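Side-chain contacts in disease resistance protein RRS1 (Arabidopsis thaliana, PDB 4C6S), which acts as a plant immune receptor and W-box-binding transcription factor, pairing with RPS4 to recognise bacterial effectors and using its TIR domain for homo- and heterodimerization: residues A[128-131]-A[132-136]; A[18-21]-A[22-26]; A[137-141]-A[142-146]. All blocks are in the same frame, centred on the assembly; numbering follows the deposited sequence.

Contact 1: A[128-131]-A[132-136]. With NA (sodium ion), chain G.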
# COMPACT_ATOMS: atom_id res chain seq x y z
N ASP A 128 3.69 -5.78 1.95
CA ASP A 128 4.23 -4.64 1.21
C ASP A 128 4.82 -3.60 2.16
O ASP A 128 5.70 -2.85 1.78
CB ASP A 128 3.16 -3.98 0.33
CG ASP A 128 2.81 -4.79 -0.90
OD1 ASP A 128 3.51 -5.78 -1.16
OD2 ASP A 128 1.83 -4.44 -1.60
N SER A 129 4.32 -3.55 3.39
CA SER A 129 4.84 -2.57 4.34
C SER A 129 6.28 -2.94 4.67
O SER A 129 7.13 -2.07 4.82
CB SER A 129 3.99 -2.48 5.61
OG SER A 129 3.92 -3.73 6.27
N ILE A 130 6.55 -4.24 4.75
CA ILE A 130 7.92 -4.70 4.98
C ILE A 130 8.79 -4.37 3.77
O ILE A 130 9.91 -3.86 3.92
CB ILE A 130 7.97 -6.21 5.30
CG1 ILE A 130 7.25 -6.50 6.61
CG2 ILE A 130 9.43 -6.67 5.42
CD1 ILE A 130 7.98 -5.95 7.82
N LEU A 131 8.28 -4.62 2.57
CA LEU A 131 9.01 -4.32 1.33
C LEU A 131 9.37 -2.84 1.28
O LEU A 131 10.52 -2.49 0.97
CB LEU A 131 8.19 -4.70 0.10
CG LEU A 131 8.81 -4.35 -1.26
CD1 LEU A 131 10.21 -5.01 -1.41
CD2 LEU A 131 7.86 -4.80 -2.38
N VAL A 132 8.41 -1.98 1.59
CA VAL A 132 8.71 -0.54 1.66
C VAL A 132 9.84 -0.26 2.64
O VAL A 132 10.79 0.48 2.32
CB VAL A 132 7.48 0.29 2.03
CG1 VAL A 132 7.87 1.73 2.41
CG2 VAL A 132 6.51 0.32 0.86
N GLU A 133 9.75 -0.82 3.85
CA GLU A 133 10.79 -0.58 4.85
C GLU A 133 12.14 -1.07 4.36
O GLU A 133 13.16 -0.45 4.65
CB GLU A 133 10.45 -1.26 6.18
CG GLU A 133 9.29 -0.63 6.93
CD GLU A 133 9.06 -1.27 8.29
OE1 GLU A 133 9.30 -2.49 8.44
OE2 GLU A 133 8.63 -0.54 9.22
N GLU A 134 12.15 -2.17 3.62
CA GLU A 134 13.40 -2.71 3.09
C GLU A 134 14.01 -1.76 2.08
O GLU A 134 15.23 -1.55 2.07
CB GLU A 134 13.17 -4.10 2.48
CG GLU A 134 12.90 -5.12 3.55
CD GLU A 134 12.53 -6.48 3.01
OE1 GLU A 134 12.15 -6.57 1.82
OE2 GLU A 134 12.61 -7.46 3.78
N ILE A 135 13.18 -1.21 1.21
CA ILE A 135 13.67 -0.28 0.20
C ILE A 135 14.21 0.97 0.88
O ILE A 135 15.30 1.45 0.55
CB ILE A 135 12.56 0.10 -0.79
CG1 ILE A 135 12.13 -1.15 -1.55
CG2 ILE A 135 13.06 1.19 -1.74
CD1 ILE A 135 10.72 -1.02 -2.18
N VAL A 136 13.45 1.50 1.84
CA VAL A 136 13.87 2.68 2.60
C VAL A 136 15.20 2.45 3.34
O VAL A 136 16.07 3.31 3.31
CB VAL A 136 12.78 3.16 3.58
CG1 VAL A 136 13.31 4.24 4.52
CG2 VAL A 136 11.57 3.68 2.80
NA NA G . 13.87 -6.14 -0.05
O HOH W 1 5.99 -3.29 8.54

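Contact 2: A[18-21]-A[22-26]. With NA (sodium ion), chain H.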
# COMPACT_ATOMS: atom_id res chain seq x y z
N TYR A 18 -0.76 5.40 -7.01
CA TYR A 18 -1.54 5.89 -5.87
C TYR A 18 -1.72 4.82 -4.79
O TYR A 18 -2.40 5.06 -3.78
CB TYR A 18 -2.90 6.40 -6.34
CG TYR A 18 -2.80 7.62 -7.21
CD1 TYR A 18 -2.44 8.84 -6.65
CD2 TYR A 18 -3.02 7.56 -8.58
CE1 TYR A 18 -2.33 9.98 -7.44
CE2 TYR A 18 -2.91 8.69 -9.37
CZ TYR A 18 -2.57 9.90 -8.79
OH TYR A 18 -2.45 11.03 -9.56
N SER A 19 -1.13 3.66 -5.03
CA SER A 19 -1.19 2.58 -4.05
C SER A 19 0.21 2.35 -3.48
O SER A 19 0.68 3.18 -2.73
CB SER A 19 -1.82 1.32 -4.65
OG SER A 19 -1.13 0.92 -5.82
N PHE A 20 0.89 1.28 -3.87
CA PHE A 20 2.22 0.96 -3.33
C PHE A 20 3.22 2.13 -3.32
O PHE A 20 3.88 2.38 -2.32
CB PHE A 20 2.84 -0.21 -4.11
CG PHE A 20 4.23 -0.56 -3.69
CD1 PHE A 20 4.46 -1.25 -2.50
CD2 PHE A 20 5.32 -0.19 -4.47
CE1 PHE A 20 5.77 -1.59 -2.12
CE2 PHE A 20 6.64 -0.52 -4.10
CZ PHE A 20 6.85 -1.22 -2.91
N VAL A 21 3.33 2.83 -4.45
CA VAL A 21 4.32 3.90 -4.55
C VAL A 21 4.02 5.04 -3.58
O VAL A 21 4.94 5.70 -3.06
CB VAL A 21 4.42 4.40 -6.00
CG1 VAL A 21 5.20 5.70 -6.11
CG2 VAL A 21 5.06 3.29 -6.88
N SER A 22 2.74 5.26 -3.28
CA SER A 22 2.41 6.38 -2.39
C SER A 22 2.93 6.05 -0.99
O SER A 22 3.36 6.94 -0.25
CB SER A 22 0.91 6.69 -2.39
OG SER A 22 0.17 5.72 -1.66
N HIS A 23 2.90 4.78 -0.63
CA HIS A 23 3.41 4.38 0.68
C HIS A 23 4.92 4.48 0.71
O HIS A 23 5.50 4.86 1.73
CB HIS A 23 2.98 2.95 1.04
CG HIS A 23 1.50 2.76 1.06
ND1 HIS A 23 0.69 3.30 2.03
CD2 HIS A 23 0.68 2.08 0.21
CE1 HIS A 23 -0.57 2.96 1.79
NE2 HIS A 23 -0.59 2.21 0.69
N LEU A 24 5.56 4.12 -0.41
CA LEU A 24 7.02 4.20 -0.51
C LEU A 24 7.47 5.65 -0.41
O LEU A 24 8.41 5.96 0.32
CB LEU A 24 7.51 3.58 -1.83
CG LEU A 24 9.02 3.64 -2.10
CD1 LEU A 24 9.82 2.97 -0.97
CD2 LEU A 24 9.35 2.98 -3.43
N SER A 25 6.81 6.54 -1.15
CA SER A 25 7.10 7.97 -1.07
C SER A 25 6.95 8.52 0.34
O SER A 25 7.79 9.30 0.82
CB SER A 25 6.19 8.75 -2.02
OG SER A 25 6.46 10.14 -2.00
N GLU A 26 5.85 8.15 1.00
CA GLU A 26 5.60 8.68 2.33
C GLU A 26 6.62 8.13 3.32
O GLU A 26 7.03 8.82 4.26
CB GLU A 26 4.16 8.38 2.78
CG GLU A 26 3.87 8.67 4.25
CD GLU A 26 3.92 10.15 4.61
OE1 GLU A 26 4.00 11.01 3.70
OE2 GLU A 26 3.87 10.45 5.82
NA NA H . 4.13 11.58 1.37

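Contact 3: A[137-141]-A[142-146]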
# COMPACT_ATOMS: atom_id res chain seq x y z
N ARG A 137 15.36 1.30 3.97
CA ARG A 137 16.58 1.05 4.73
C ARG A 137 17.79 1.04 3.80
O ARG A 137 18.85 1.58 4.12
CB ARG A 137 16.49 -0.27 5.50
CG ARG A 137 17.79 -0.72 6.14
CD ARG A 137 17.54 -1.94 7.01
NE ARG A 137 16.95 -3.00 6.20
CZ ARG A 137 16.00 -3.83 6.62
NH1 ARG A 137 15.52 -3.75 7.86
NH2 ARG A 137 15.53 -4.75 5.79
N ASP A 138 17.62 0.42 2.64
CA ASP A 138 18.67 0.34 1.64
C ASP A 138 19.05 1.74 1.15
O ASP A 138 20.23 2.10 1.16
CB ASP A 138 18.18 -0.54 0.47
CG ASP A 138 19.20 -0.70 -0.65
OD1 ASP A 138 20.38 -0.31 -0.48
OD2 ASP A 138 18.83 -1.25 -1.71
N VAL A 139 18.06 2.52 0.73
CA VAL A 139 18.34 3.87 0.22
C VAL A 139 18.96 4.74 1.31
O VAL A 139 19.95 5.44 1.08
CB VAL A 139 17.06 4.53 -0.34
CG1 VAL A 139 17.31 6.02 -0.66
CG2 VAL A 139 16.60 3.77 -1.60
N TYR A 140 18.39 4.66 2.51
CA TYR A 140 18.87 5.47 3.63
C TYR A 140 20.31 5.18 4.01
O TYR A 140 21.13 6.09 4.08
CB TYR A 140 17.98 5.22 4.85
CG TYR A 140 18.45 5.92 6.11
CD1 TYR A 140 18.44 7.30 6.21
CD2 TYR A 140 18.89 5.19 7.21
CE1 TYR A 140 18.86 7.94 7.36
CE2 TYR A 140 19.31 5.81 8.37
CZ TYR A 140 19.29 7.19 8.43
OH TYR A 140 19.70 7.83 9.57
N GLU A 141 20.62 3.91 4.26
CA GLU A 141 21.93 3.56 4.76
C GLU A 141 22.99 3.69 3.68
O GLU A 141 24.15 3.95 3.97
CB GLU A 141 21.91 2.16 5.38
CG GLU A 141 21.06 2.11 6.64
CD GLU A 141 21.29 0.87 7.47
OE1 GLU A 141 22.35 0.23 7.33
OE2 GLU A 141 20.39 0.53 8.28
N THR A 142 22.59 3.53 2.43
CA THR A 142 23.55 3.60 1.34
C THR A 142 23.90 5.05 0.98
O THR A 142 25.02 5.33 0.58
CB THR A 142 23.05 2.84 0.10
OG1 THR A 142 22.65 1.52 0.48
CG2 THR A 142 24.13 2.75 -0.95
N HIS A 143 22.95 5.97 1.13
CA HIS A 143 23.11 7.30 0.53
C HIS A 143 22.82 8.50 1.42
O HIS A 143 23.20 9.62 1.08
CB HIS A 143 22.25 7.40 -0.74
CG HIS A 143 22.59 6.36 -1.76
ND1 HIS A 143 23.78 6.38 -2.46
CD2 HIS A 143 21.92 5.27 -2.19
CE1 HIS A 143 23.82 5.34 -3.28
NE2 HIS A 143 22.70 4.66 -3.14
N PHE A 144 22.16 8.27 2.54
CA PHE A 144 21.71 9.37 3.39
C PHE A 144 22.13 9.19 4.83
O PHE A 144 21.63 9.87 5.74
CB PHE A 144 20.19 9.50 3.30
CG PHE A 144 19.71 9.93 1.94
CD1 PHE A 144 19.63 11.28 1.62
CD2 PHE A 144 19.36 8.99 0.98
CE1 PHE A 144 19.20 11.68 0.38
CE2 PHE A 144 18.93 9.38 -0.27
CZ PHE A 144 18.85 10.73 -0.57
N TYR A 145 23.07 8.28 5.04
CA TYR A 145 23.58 7.97 6.35
C TYR A 145 25.05 7.69 6.15
O TYR A 145 25.42 7.00 5.20
CB TYR A 145 22.88 6.74 6.92
CG TYR A 145 23.32 6.37 8.31
CD1 TYR A 145 22.76 6.98 9.42
CD2 TYR A 145 24.29 5.40 8.51
CE1 TYR A 145 23.16 6.64 10.70
CE2 TYR A 145 24.70 5.05 9.78
CZ TYR A 145 24.13 5.68 10.87
OH TYR A 145 24.53 5.34 12.14
N VAL A 146 25.90 8.23 7.01
CA VAL A 146 27.33 8.02 6.83
C VAL A 146 27.98 7.48 8.10
O VAL A 146 27.30 7.14 9.07
CB VAL A 146 28.05 9.30 6.33
CG1 VAL A 146 27.26 9.95 5.19
CG2 VAL A 146 28.24 10.27 7.46

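Contact 1: A[128-131]-A[132-136]
Glu134 folds back along helix 128-143 over the preceding turn, toward Ile130 and Leu131. Its CB lies 3.4 Å from Leu131 O. CG stands anti to the carbonyl carbon (chi1 -71°), which brings it to 3.3 Å from Ile130 O, the carbonyl that also receives the backbone N-H of Glu134. Beyond CG the chain runs extended, and the carboxylate divides its work between its two oxygens: OE2 rests against the CG2 methyl of Ile130, at 3.7 Å, whereas OE1 binds a sodium ion at 2.6 Å. The CD1 methyl of Leu131 lies 4.1 Å from Glu134 OE1, and His120 of strand 119-121 supplies ND1 to the same ion.

On the buried side, Ile135 lays CD1 obliquely against Leu131 CG at 3.9 Å, next to Phe20 and Leu24 of helix 20-30. Along the flank turned to the second subunit, Glu133 CG approaches Ser129 O to 3.3 Å, and a water bound by Ser129 OG gives only a weak bond to Glu133 OE1. Ser129 OG is also hydrogen-bonded to Ser127.

One turn of helix therefore presents hydrocarbon to the core and carboxylate to a cation. The sodium probably offsets the negative charge of Glu134 and fixes OE1, while the Ile130 and Leu131 methyls flank the carboxylate.

Contact 2: A[18-21]-A[22-26]
Ser22 OG donates to Ser19 O at 2.8 Å, lying in the carbonyl plane on a lone pair. The hydroxyl reaches this oxygen because chi1 (74°) sets OG between the backbone N and the carbonyl carbon. Ser22 N reaches the same acceptor at 3.0 Å but from well above the carbonyl plane, and His23 N adds a weak third bond. His23 CD2 also approaches Ser19 O, at 3.1 Å, while Ser22 OG sits 4.1 Å above the centre of the imidazole, over one face. On the inner side of the helix, Phe20 CE2 and Leu24 CD2 make a looser apolar contact at 4.5 Å.

Farther out, the Phe20 ring stacks with Tyr98 and packs on helix 128-143, while Val21 and Leu24 lean on strand 8-12. Ser25 OG is tied to Asn35, and Glu26 OE1 binds a second sodium ion at 2.4 Å as its OE2 forms a salt bridge with Arg29. Across the dimer, Ser22 OG accepts the N-H of Ser129 of the second subunit and the two His23 rings stack.

Ser19 is the N-cap residue of helix 20-30, through its carbonyl, not its side chain. Ser22 and His23 form the Ser-His pair marking the plant TIR interface between helices 20-30 and 128-143 of two subunits.

Contact 3: A[137-141]-A[142-146]
Thr142 and Asp138 lie side by side near the C-terminal end of helix 128-143, the last helix of this TIR domain's flavodoxin-like fold. The hydrogen bonds centre on Asp138 O. It accepts both Thr142 OG1, at 2.6 Å, and Thr142 N, at 3.0 Å, from opposite faces of its carbonyl plane. With OG1 anti to its own carbonyl carbon (chi1 -51°), the threonine hydroxyl turns back along the helix and also lies 3.1 Å from Asp138 OD1. That carboxylate is held chiefly by a salt bridge to Arg118 and a hydrogen bond to His120. Two residues on, Phe144 N bonds to Tyr140 O at 2.9 Å, whereas His143 N makes only weak bonds.

Apolar contacts face the core. Val139 CG1 meets Phe144 CE2 at 3.8 Å, both side chains pointing the same way toward Val8 of strand 8-12.

Among the aromatic contacts, Val139 O lies in plane at the edge of the Phe144 ring. The others gather round Tyr140, whose ring also takes part in a cation-pi interaction with Lys31. The Tyr140 and Tyr145 rings are inclined at 46°, and Tyr145 CB makes a CH-pi contact over the Tyr140 face, 4.0 Å from its centroid. The phenol oxygen Tyr140 OH lies just 3.2 Å from Tyr145 CD1.

Contacts 1 and 3 follow one another along helix 128-143, with centres 14 Å apart, whereas contact 2 belongs to helix 20-30. The two helices pack directly where contacts 1 and 2 meet, the centres of the two contacts 11 Å apart: Val132 CG2 touches Phe20 CE1 at 3.6 Å and Ile135 CG2 touches Leu24 CD1 at 3.8 Å. Both of these contacts also reach the second subunit, so this helix pair contributes to the dimer surface. Contact 3 stays outside that surface, about 7 Å from contact 2 between nearest atoms. His120 joins contacts 1 and 3, with ND1 on the sodium of Glu134 and NE2 bonded to Asp138.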